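Local atomic coordinates of serine protease pet (Escherichia coli, PDB entry 4OM9), a protein that acts as a secreted autotransporter serine protease and enterotoxin of enteroaggregative strains, probably cleaving the host cytoskeletal protein alpha-fodrin. Residues Val749-Phe763 with Ser789-Met803. Numbering follows the deposited sequence.
Sequences VTGDIKSEKAAKLSF and SYQGSIKAAQSSLAM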
loop_
_atom_site.group_PDB
_atom_site.type_symbol
_atom_site.label_atom_id
_atom_site.label_comp_id
_atom_site.label_asym_id
_atom_site.label_seq_id
_atom_site.Cartn_x
_atom_site.Cartn_y
_atom_site.Cartn_z
ATOM N N VAL A 749 -23.240 -1.362 -27.735
ATOM C CA VAL A 749 -22.682 -0.023 -27.582
ATOM C C VAL A 749 -23.432 1.028 -28.389
ATOM O O VAL A 749 -23.471 0.970 -29.619
ATOM C CB VAL A 749 -21.207 0.005 -28.015
ATOM C CG1 VAL A 749 -20.605 1.385 -27.795
ATOM C CG2 VAL A 749 -20.428 -1.057 -27.277
ATOM N N THR A 750 -24.013 2.003 -27.695
ATOM C CA THR A 750 -24.747 3.075 -28.358
ATOM C C THR A 750 -23.977 4.388 -28.205
ATOM O O THR A 750 -23.295 4.599 -27.206
ATOM C CB THR A 750 -26.190 3.212 -27.783
ATOM O OG1 THR A 750 -26.897 1.978 -27.955
ATOM C CG2 THR A 750 -26.974 4.321 -28.477
ATOM N N GLY A 751 -24.069 5.257 -29.207
ATOM C CA GLY A 751 -23.450 6.568 -29.140
ATOM C C GLY A 751 -22.339 6.707 -30.155
ATOM O O GLY A 751 -21.502 5.811 -30.288
ATOM N N ASP A 752 -22.329 7.831 -30.866
ATOM C CA ASP A 752 -21.418 8.026 -31.993
ATOM C C ASP A 752 -19.965 7.952 -31.551
ATOM O O ASP A 752 -19.654 8.140 -30.380
ATOM C CB ASP A 752 -21.686 9.368 -32.680
ATOM C CG ASP A 752 -23.123 9.509 -33.151
ATOM O OD1 ASP A 752 -23.734 8.492 -33.530
ATOM O OD2 ASP A 752 -23.647 10.640 -33.138
ATOM N N ILE A 753 -19.073 7.651 -32.481
ATOM C CA ILE A 753 -17.655 7.695 -32.165
ATOM C C ILE A 753 -16.901 8.473 -33.232
ATOM O O ILE A 753 -16.980 8.174 -34.424
ATOM C CB ILE A 753 -17.049 6.284 -32.000
ATOM C CG1 ILE A 753 -15.528 6.341 -32.122
ATOM C CG2 ILE A 753 -17.605 5.336 -33.020
ATOM C CD1 ILE A 753 -14.852 5.025 -31.812
ATOM N N LYS A 754 -16.186 9.496 -32.784
ATOM C CA LYS A 754 -15.454 10.367 -33.672
ATOM C C LYS A 754 -13.992 10.378 -33.271
ATOM O O LYS A 754 -13.657 10.096 -32.122
ATOM C CB LYS A 754 -16.035 11.778 -33.643
ATOM C CG LYS A 754 -15.747 12.525 -32.378
ATOM C CD LYS A 754 -16.143 13.979 -32.481
ATOM C CE LYS A 754 -15.837 14.693 -31.169
ATOM N NZ LYS A 754 -15.952 16.170 -31.319
ATOM N N SER A 755 -13.126 10.698 -34.226
ATOM C CA SER A 755 -11.686 10.724 -34.008
ATOM C C SER A 755 -10.965 11.302 -35.205
ATOM O O SER A 755 -11.388 11.086 -36.339
ATOM C CB SER A 755 -11.155 9.319 -33.739
ATOM O OG SER A 755 -9.735 9.294 -33.786
ATOM N N GLU A 756 -9.875 12.025 -34.972
ATOM C CA GLU A 756 -9.027 12.437 -36.081
ATOM C C GLU A 756 -7.567 12.049 -35.875
ATOM O O GLU A 756 -6.671 12.614 -36.504
ATOM C CB GLU A 756 -9.144 13.937 -36.334
ATOM C CG GLU A 756 -9.111 14.817 -35.115
ATOM C CD GLU A 756 -9.470 16.248 -35.462
ATOM O OE1 GLU A 756 -9.314 17.135 -34.597
ATOM O OE2 GLU A 756 -9.908 16.483 -36.611
ATOM N N LYS A 757 -7.337 11.065 -35.015
ATOM C CA LYS A 757 -6.025 10.450 -34.902
ATOM C C LYS A 757 -6.018 9.095 -35.605
ATOM O O LYS A 757 -7.055 8.622 -36.077
ATOM C CB LYS A 757 -5.633 10.282 -33.433
ATOM C CG LYS A 757 -5.619 11.578 -32.635
ATOM C CD LYS A 757 -4.537 12.528 -33.126
ATOM C CE LYS A 757 -4.198 13.577 -32.069
ATOM N NZ LYS A 757 -3.161 14.533 -32.567
ATOM N N ALA A 758 -4.848 8.469 -35.671
ATOM C CA ALA A 758 -4.750 7.115 -36.198
ATOM C C ALA A 758 -5.155 6.115 -35.118
ATOM O O ALA A 758 -4.308 5.597 -34.393
ATOM C CB ALA A 758 -3.341 6.832 -36.697
ATOM N N ALA A 759 -6.453 5.853 -34.998
ATOM C CA ALA A 759 -6.934 4.963 -33.941
ATOM C C ALA A 759 -7.255 3.587 -34.502
ATOM O O ALA A 759 -7.178 3.373 -35.708
ATOM C CB ALA A 759 -8.151 5.556 -33.248
ATOM N N LYS A 760 -7.608 2.651 -33.628
ATOM C CA LYS A 760 -7.804 1.271 -34.058
ATOM C C LYS A 760 -9.061 0.638 -33.484
ATOM O O LYS A 760 -9.749 1.244 -32.672
ATOM C CB LYS A 760 -6.592 0.425 -33.666
ATOM C CG LYS A 760 -5.259 0.922 -34.214
ATOM C CD LYS A 760 -4.109 0.401 -33.363
ATOM C CE LYS A 760 -3.921 -1.111 -33.503
ATOM N NZ LYS A 760 -3.365 -1.465 -34.843
ATOM N N LEU A 761 -9.371 -0.567 -33.968
ATOM C CA LEU A 761 -10.245 -1.509 -33.268
ATOM C C LEU A 761 -11.729 -1.071 -33.244
ATOM O O LEU A 761 -12.012 0.120 -33.424
ATOM C CB LEU A 761 -9.666 -1.726 -31.860
ATOM C CG LEU A 761 -8.425 -2.633 -31.916
ATOM C CD1 LEU A 761 -7.762 -2.786 -30.564
ATOM C CD2 LEU A 761 -8.782 -4.000 -32.506
ATOM N N SER A 762 -12.686 -1.996 -33.058
ATOM C CA SER A 762 -12.487 -3.416 -32.717
ATOM C C SER A 762 -13.655 -4.333 -33.039
ATOM O O SER A 762 -13.460 -5.434 -33.544
ATOM C CB SER A 762 -12.284 -3.576 -31.237
ATOM O OG SER A 762 -13.553 -3.473 -30.613
ATOM N N PHE A 763 -14.851 -3.861 -32.670
ATOM C CA PHE A 763 -16.094 -4.643 -32.492
ATOM C C PHE A 763 -16.031 -6.155 -32.716
ATOM O O PHE A 763 -15.737 -6.622 -33.811
ATOM C CB PHE A 763 -17.198 -4.093 -33.395
ATOM C CG PHE A 763 -17.389 -2.610 -33.301
ATOM C CD1 PHE A 763 -17.448 -1.975 -32.080
ATOM C CD2 PHE A 763 -17.513 -1.851 -34.452
ATOM C CE1 PHE A 763 -17.620 -0.600 -32.006
ATOM C CE2 PHE A 763 -17.689 -0.487 -34.391
ATOM C CZ PHE A 763 -17.744 0.142 -33.166
ATOM N N SER A 789 -22.903 -5.574 -30.723
ATOM C CA SER A 789 -23.602 -4.604 -31.551
ATOM C C SER A 789 -23.156 -3.205 -31.158
ATOM O O SER A 789 -22.835 -2.948 -29.997
ATOM C CB SER A 789 -25.119 -4.744 -31.423
ATOM O OG SER A 789 -25.582 -4.147 -30.224
ATOM N N TYR A 790 -23.114 -2.327 -32.153
ATOM C CA TYR A 790 -22.802 -0.925 -31.976
ATOM C C TYR A 790 -23.797 -0.087 -32.755
ATOM O O TYR A 790 -24.381 -0.576 -33.731
ATOM C CB TYR A 790 -21.368 -0.621 -32.429
ATOM C CG TYR A 790 -21.140 0.853 -32.632
ATOM C CD1 TYR A 790 -20.884 1.689 -31.554
ATOM C CD2 TYR A 790 -21.240 1.419 -33.896
ATOM C CE1 TYR A 790 -20.708 3.044 -31.737
ATOM C CE2 TYR A 790 -21.067 2.764 -34.086
ATOM C CZ TYR A 790 -20.805 3.572 -33.011
ATOM O OH TYR A 790 -20.638 4.917 -33.220
ATOM N N GLN A 791 -24.003 1.164 -32.334
ATOM C CA GLN A 791 -24.719 2.141 -33.176
ATOM C C GLN A 791 -24.474 3.585 -32.742
ATOM O O GLN A 791 -24.588 3.909 -31.575
ATOM C CB GLN A 791 -26.236 1.851 -33.209
ATOM C CG GLN A 791 -26.922 1.942 -31.865
ATOM C CD GLN A 791 -28.395 2.316 -32.037
ATOM O OE1 GLN A 791 -28.716 3.463 -32.365
ATOM N NE2 GLN A 791 -29.286 1.350 -31.841
ATOM N N GLY A 792 -24.149 4.453 -33.696
ATOM C CA GLY A 792 -24.049 4.056 -35.086
ATOM C C GLY A 792 -23.568 5.146 -36.016
ATOM O O GLY A 792 -24.162 5.351 -37.060
ATOM N N SER A 793 -22.496 5.839 -35.646
ATOM C CA SER A 793 -21.901 6.838 -36.532
ATOM C C SER A 793 -20.413 7.021 -36.248
ATOM O O SER A 793 -20.035 7.466 -35.168
ATOM C CB SER A 793 -22.631 8.172 -36.394
ATOM O OG SER A 793 -21.864 9.228 -36.937
ATOM N N ILE A 794 -19.570 6.690 -37.224
ATOM C CA ILE A 794 -18.121 6.749 -37.031
ATOM C C ILE A 794 -17.413 7.722 -37.974
ATOM O O ILE A 794 -17.200 7.423 -39.151
ATOM C CB ILE A 794 -17.469 5.367 -37.220
ATOM C CG1 ILE A 794 -18.132 4.331 -36.329
ATOM C CG2 ILE A 794 -15.975 5.433 -36.938
ATOM C CD1 ILE A 794 -17.638 2.936 -36.583
ATOM N N LYS A 795 -17.024 8.874 -37.446
ATOM C CA LYS A 795 -16.242 9.824 -38.220
ATOM C C LYS A 795 -14.777 9.772 -37.821
ATOM O O LYS A 795 -14.302 10.621 -37.077
ATOM C CB LYS A 795 -16.790 11.238 -38.038
ATOM C CG LYS A 795 -18.296 11.314 -38.147
ATOM C CD LYS A 795 -18.758 12.702 -38.528
ATOM C CE LYS A 795 -20.276 12.758 -38.643
ATOM N NZ LYS A 795 -20.927 12.452 -37.333
ATOM N N ALA A 796 -14.065 8.769 -38.319
ATOM C CA ALA A 796 -12.637 8.636 -38.053
ATOM C C ALA A 796 -11.858 8.346 -39.334
ATOM O O ALA A 796 -11.731 7.190 -39.733
ATOM C CB ALA A 796 -12.399 7.543 -37.038
ATOM N N ALA A 797 -11.319 9.391 -39.963
ATOM C CA ALA A 797 -10.714 9.270 -41.297
ATOM C C ALA A 797 -9.229 8.880 -41.296
ATOM O O ALA A 797 -8.543 9.054 -42.303
ATOM C CB ALA A 797 -10.895 10.575 -42.066
ATOM N N GLN A 798 -8.727 8.365 -40.176
ATOM C CA GLN A 798 -7.348 7.883 -40.122
ATOM C C GLN A 798 -7.283 6.530 -39.435
ATOM O O GLN A 798 -6.224 5.907 -39.356
ATOM C CB GLN A 798 -6.441 8.875 -39.392
ATOM C CG GLN A 798 -6.352 10.254 -40.023
ATOM C CD GLN A 798 -7.288 11.253 -39.372
ATOM O OE1 GLN A 798 -8.353 10.888 -38.870
ATOM N NE2 GLN A 798 -6.890 12.521 -39.365
ATOM N N SER A 799 -8.437 6.074 -38.964
ATOM C CA SER A 799 -8.506 4.973 -38.009
ATOM C C SER A 799 -8.861 3.623 -38.634
ATOM O O SER A 799 -9.495 3.560 -39.687
ATOM C CB SER A 799 -9.520 5.320 -36.917
ATOM O OG SER A 799 -9.416 6.690 -36.561
ATOM N N SER A 800 -8.446 2.549 -37.969
ATOM C CA SER A 800 -8.771 1.189 -38.387
ATOM C C SER A 800 -10.112 0.744 -37.806
ATOM O O SER A 800 -10.721 1.471 -37.023
ATOM C CB SER A 800 -7.667 0.222 -37.954
ATOM O OG SER A 800 -6.406 0.618 -38.466
ATOM N N LEU A 801 -10.568 -0.447 -38.186
ATOM C CA LEU A 801 -11.784 -1.008 -37.600
ATOM C C LEU A 801 -11.921 -2.515 -37.810
ATOM O O LEU A 801 -12.442 -2.954 -38.834
ATOM C CB LEU A 801 -13.023 -0.308 -38.161
ATOM C CG LEU A 801 -14.300 -0.636 -37.387
ATOM C CD1 LEU A 801 -14.072 -0.416 -35.877
ATOM C CD2 LEU A 801 -15.487 0.171 -37.874
ATOM N N ALA A 802 -11.466 -3.305 -36.841
ATOM C CA ALA A 802 -11.604 -4.757 -36.923
ATOM C C ALA A 802 -13.061 -5.149 -36.704
ATOM O O ALA A 802 -13.795 -4.445 -36.016
ATOM C CB ALA A 802 -10.709 -5.437 -35.913
ATOM N N MET A 803 -13.491 -6.252 -37.314
ATOM C CA MET A 803 -14.894 -6.659 -37.250
ATOM C C MET A 803 -15.102 -8.165 -37.252
ATOM O O MET A 803 -15.881 -8.676 -38.055
ATOM C CB MET A 803 -15.679 -6.088 -38.432
ATOM C CG MET A 803 -15.313 -4.691 -38.880
ATOM S SD MET A 803 -16.190 -3.401 -37.994
ATOM C CE MET A 803 -16.925 -2.544 -39.388
#
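Phe763 and Tyr790 bury more surface here than any other residues, and their rings lie nearly parallel but slid apart, the planes at 17° and the centroids 4.9 Å apart. Little of one ring therefore overlaps the other; instead Phe763 CZ sits 3.5 Å from Tyr790 CG, and Tyr790 CB lies over the Phe763 face in a CH-pi contact. Ile794 CD1 and Met803 SD reach the edge of the phenylalanine, the sulfur making a Met-aromatic contact. The tyrosine ring, swung to the far side of CB from its own N (chi1 164°), crosses Val749 at a slant, and its hydroxyl accepts the Ser793 N-H at 3.2 Å and lies the same distance from Gly751 O. The Phe763, Tyr790, Ile794 and Met803 side chains lie in the interior of the right-handed parallel beta-helix of the passenger domain, where two successive coils stack in parallel. Strands 753-755 and 794-796 run 9° apart, joined by backbone hydrogen bonds such as Ile753 N to Ser793 O at 2.9 Å. Inside, Ile753 CG2 presses on Ile794 CG1 at a tight 3.5 Å. At the turn, Gln798 packs CB against Lys757 O, which also accepts a 3.1 Å hydrogen bond from Ser799 OG, while strand 733-735 of the preceding coil backs Val749 and Ile753.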